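Local coordinates for protein putative oxidoreductase (Klebsiella pneumoniae subsp. pneumoniae MGH 78578, PDB 3E82) that probably acts as an NAD(P)-dependent oxidoreductase of the Gfo/Idh/MocA family, at residues D256-E259 and S260-L263; Q299-Y302 and Y303-I306. All blocks are in the same frame, centred on the assembly; numbering follows the deposited sequence.

Contact 1 spans the short helix 258-263 and the turn into it; contact 2 lies in the early part of helix 300-310, later in the same C-terminal family region, their centres about 16 Å apart. They meet directly: OE1 of Gln-258 lies 2.7 Å from the backbone N of Gln-299, a probable hydrogen bond, and CD1 of Leu-262 packs 3.8 Å from NE2 of Gln-299. Both also rest on helix 17-28, which follows a glycine-rich turn of the kind that probably binds the dinucleotide: Phe-22 is touched by Glu-259 and Leu-262 of contact 1 and by Gln-299 of contact 2. Together they join the C-terminal region to the probable dinucleotide-binding half.

Contact 1. Residues D256-E259 and S260-L263; sequences DQQE and SQLL
Backbone hydrogen bonds tie the turn together first: N of Gln-261 donates to O of Gln-257 at 2.9 Å, and the next two residues repeat the i to i+4 pattern, Leu-262 N to Gln-258 O and Leu-263 N to Glu-259 O. A water bridges O of Asp-256, to which it donates, and N of Ser-260, from which it accepts, standing in for a direct i to i+4 bond at the helix start.

Side-chain bonds shape the entry. OD2 of Asp-256, approached from above the carboxylate plane, accepts from N of Gln-258 at 2.7 Å, while OD1 takes NE2 of Gln-258 at 2.9 Å in a nearly straight bond (171°). Aspartate suits this place because its two oxygens can serve backbone and side chain together. OD1 also accepts from N of Ser-131, and OE1 of Gln-258 reaches N of Gln-299.

Stacking joins Gln-257 and Gln-261, whose amide planes lie 10° apart with the CD atoms 3.5 Å from each other. The first torsion of Gln-257 (67°) sets CG between backbone N and carbonyl carbon, bringing its amide over that of Gln-261. Gln-261 in turn is held by Asp-272 O and Gly-274 N, so a long amide with both donor and acceptor fits here.

Apolar packing falls to Leu-262 and Leu-263, which lean on helix 17-28 through Thr-21, Phe-22 and Phe-17. An Asx turn at Asp-256 leading into a short alpha-helix, with Gln-257 at the N-cap position, is the motif here.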
# COMPACT_ATOMS: atom_id res chain seq x y z
N ASP B 256 8.28 -0.10 -17.71
CA ASP B 256 8.52 0.14 -19.13
C ASP B 256 9.99 0.58 -19.28
O ASP B 256 10.53 1.23 -18.38
CB ASP B 256 7.57 1.24 -19.61
CG ASP B 256 7.91 1.74 -21.00
OD1 ASP B 256 7.30 1.27 -21.99
OD2 ASP B 256 8.79 2.62 -21.09
N GLN B 257 10.63 0.23 -20.39
CA GLN B 257 12.04 0.58 -20.60
C GLN B 257 12.33 1.69 -21.61
O GLN B 257 13.49 1.91 -21.97
CB GLN B 257 12.85 -0.66 -21.03
CG GLN B 257 12.47 -1.19 -22.42
CD GLN B 257 13.57 -2.01 -23.10
OE1 GLN B 257 13.30 -2.77 -24.03
NE2 GLN B 257 14.82 -1.84 -22.65
N GLN B 258 11.30 2.40 -22.07
CA GLN B 258 11.54 3.46 -23.05
C GLN B 258 12.50 4.52 -22.54
O GLN B 258 13.39 4.95 -23.27
CB GLN B 258 10.23 4.13 -23.47
CG GLN B 258 9.30 3.23 -24.23
CD GLN B 258 7.99 3.91 -24.55
OE1 GLN B 258 7.94 4.88 -25.31
NE2 GLN B 258 6.92 3.41 -23.95
N GLU B 259 12.32 4.95 -21.29
CA GLU B 259 13.20 5.97 -20.75
C GLU B 259 14.66 5.52 -20.78
O GLU B 259 15.54 6.28 -21.20
CB GLU B 259 12.80 6.34 -19.32
CG GLU B 259 13.61 7.53 -18.78
CD GLU B 259 13.30 7.86 -17.33
OE1 GLU B 259 13.58 7.02 -16.45
OE2 GLU B 259 12.79 8.97 -17.08
N SER B 260 14.92 4.29 -20.33
CA SER B 260 16.29 3.77 -20.32
C SER B 260 16.82 3.69 -21.74
O SER B 260 18.00 3.96 -21.98
CB SER B 260 16.33 2.37 -19.70
OG SER B 260 15.78 2.39 -18.40
N GLN B 261 15.96 3.32 -22.67
CA GLN B 261 16.37 3.24 -24.06
C GLN B 261 16.75 4.64 -24.55
O GLN B 261 17.79 4.82 -25.17
CB GLN B 261 15.24 2.64 -24.91
CG GLN B 261 14.98 1.16 -24.59
CD GLN B 261 13.94 0.54 -25.50
OE1 GLN B 261 12.79 0.96 -25.53
NE2 GLN B 261 14.34 -0.48 -26.25
N LEU B 262 15.92 5.64 -24.24
CA LEU B 262 16.21 7.02 -24.65
C LEU B 262 17.53 7.49 -24.07
O LEU B 262 18.34 8.10 -24.76
CB LEU B 262 15.08 7.96 -24.22
CG LEU B 262 13.77 7.93 -25.02
CD1 LEU B 262 12.76 8.86 -24.35
CD2 LEU B 262 14.04 8.36 -26.48
N LEU B 263 17.74 7.22 -22.78
CA LEU B 263 18.98 7.62 -22.12
C LEU B 263 20.17 6.97 -22.79
O LEU B 263 21.25 7.55 -22.84
CB LEU B 263 18.95 7.21 -20.64
CG LEU B 263 18.04 8.02 -19.72
CD1 LEU B 263 17.97 7.39 -18.34
CD2 LEU B 263 18.56 9.45 -19.64
O HOH W 1 12.77 2.85 -18.63

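Contact 2. Residues Q299-Y302 and Y303-I306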
# COMPACT_ATOMS: atom_id res chain seq x y z
N GLN B 299 5.75 5.89 -26.61
CA GLN B 299 5.31 7.25 -26.33
C GLN B 299 5.28 8.16 -27.57
O GLN B 299 4.80 9.29 -27.49
CB GLN B 299 6.18 7.86 -25.22
CG GLN B 299 7.65 8.03 -25.54
CD GLN B 299 8.44 8.44 -24.31
OE1 GLN B 299 8.35 9.57 -23.85
NE2 GLN B 299 9.22 7.50 -23.78
N ARG B 300 5.78 7.67 -28.70
CA ARG B 300 5.73 8.47 -29.92
C ARG B 300 4.26 8.71 -30.23
O ARG B 300 3.91 9.61 -30.99
CB ARG B 300 6.39 7.72 -31.10
CG ARG B 300 7.89 7.50 -30.97
CD ARG B 300 8.45 6.56 -32.04
NE ARG B 300 8.09 6.99 -33.39
CZ ARG B 300 7.11 6.45 -34.12
NH1 ARG B 300 6.39 5.44 -33.63
NH2 ARG B 300 6.86 6.91 -35.34
N GLN B 301 3.39 7.88 -29.64
CA GLN B 301 1.95 8.01 -29.85
C GLN B 301 1.48 9.40 -29.44
O GLN B 301 0.58 9.96 -30.06
CB GLN B 301 1.18 6.95 -29.06
CG GLN B 301 1.17 5.55 -29.69
CD GLN B 301 0.44 5.51 -31.03
OE1 GLN B 301 -0.69 5.99 -31.14
NE2 GLN B 301 1.07 4.93 -32.04
N TYR B 302 2.08 9.96 -28.39
CA TYR B 302 1.69 11.29 -27.95
C TYR B 302 1.80 12.28 -29.11
O TYR B 302 0.87 13.04 -29.38
CB TYR B 302 2.58 11.78 -26.80
CG TYR B 302 2.23 13.19 -26.36
CD1 TYR B 302 1.19 13.42 -25.45
CD2 TYR B 302 2.91 14.30 -26.88
CE1 TYR B 302 0.83 14.71 -25.07
CE2 TYR B 302 2.54 15.61 -26.51
CZ TYR B 302 1.50 15.80 -25.61
OH TYR B 302 1.11 17.07 -25.25
N TYR B 303 2.94 12.28 -29.80
CA TYR B 303 3.16 13.19 -30.91
C TYR B 303 2.39 12.80 -32.18
O TYR B 303 1.97 13.67 -32.94
CB TYR B 303 4.66 13.32 -31.21
CG TYR B 303 5.34 14.32 -30.30
CD1 TYR B 303 5.00 15.67 -30.34
CD2 TYR B 303 6.30 13.92 -29.37
CE1 TYR B 303 5.59 16.60 -29.48
CE2 TYR B 303 6.90 14.84 -28.50
CZ TYR B 303 6.54 16.18 -28.56
OH TYR B 303 7.11 17.10 -27.70
N MSE B 304 2.19 11.51 -32.40
CA MSE B 304 1.43 11.07 -33.56
C MSE B 304 -0.01 11.52 -33.40
O MSE B 304 -0.65 11.97 -34.36
CB MSE B 304 1.50 9.55 -33.70
CG MSE B 304 2.91 9.02 -33.77
SE MSE B 304 2.99 7.11 -34.00
CE MSE B 304 3.59 6.54 -32.27
N LEU B 305 -0.52 11.43 -32.18
CA LEU B 305 -1.90 11.84 -31.90
C LEU B 305 -2.04 13.37 -31.89
O LEU B 305 -3.05 13.91 -32.36
CB LEU B 305 -2.37 11.23 -30.58
CG LEU B 305 -2.48 9.70 -30.58
CD1 LEU B 305 -2.80 9.19 -29.18
CD2 LEU B 305 -3.57 9.26 -31.57
N ILE B 306 -1.04 14.07 -31.36
CA ILE B 306 -1.09 15.53 -31.35
C ILE B 306 -1.08 15.98 -32.82
O ILE B 306 -1.78 16.92 -33.20
CB ILE B 306 0.15 16.13 -30.63
CG1 ILE B 306 -0.03 16.05 -29.10
CG2 ILE B 306 0.39 17.55 -31.13
CD1 ILE B 306 -1.05 17.01 -28.51
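Tyr-302 turns an edge to the face of Tyr-303, a T-shaped pair with centroids 5.4 Å apart and planes at 87°; CD2 of Tyr-302 stands above the centre of the neighbouring ring. With CG of Tyr-302 anti to its backbone N (chi1 178°), the ring swings alongside the following turn, where CG1 of Ile-306 meets one face in a CH-pi contact, 4.0 Å from the centroid. Isoleucine supplies an apolar methylene to lie over that face. Both phenol oxygens are satisfied by other parts of the fold, Tyr-302 OH by OG of Ser-122 and Tyr-303 OH by ND1 of His-23, so tyrosine supplies a buried ring and a polar tip at once.

The main-chain carbonyls are used in regular succession: O of Arg-300 accepts from N of Met-304 at 2.9 Å, O of Gln-301 from N of Leu-305 at 2.8 Å, and O of Tyr-302 from N of Ile-306. These are the first turns of alpha-helix 300-310, laid against helix 17-28 of the Rossmann domain. At their start N of Tyr-302 donates to O of Gln-299.

Selenomethionine Met-304, a flexible chain bent at its last torsion (chi3 -108°), wedges its CE between the polar ends of Gln-301 and Arg-300. The packing is tight: CE lies 3.0 Å from NE2 of Gln-301 and 3.3 Å from NH1 of Arg-300. That guanidinium finds its charge partner in Asp-298, a salt bridge through NH1, while NE donates to OG of Ser-29, and OE1 of Gln-299 accepts from ND2 of Asn-126.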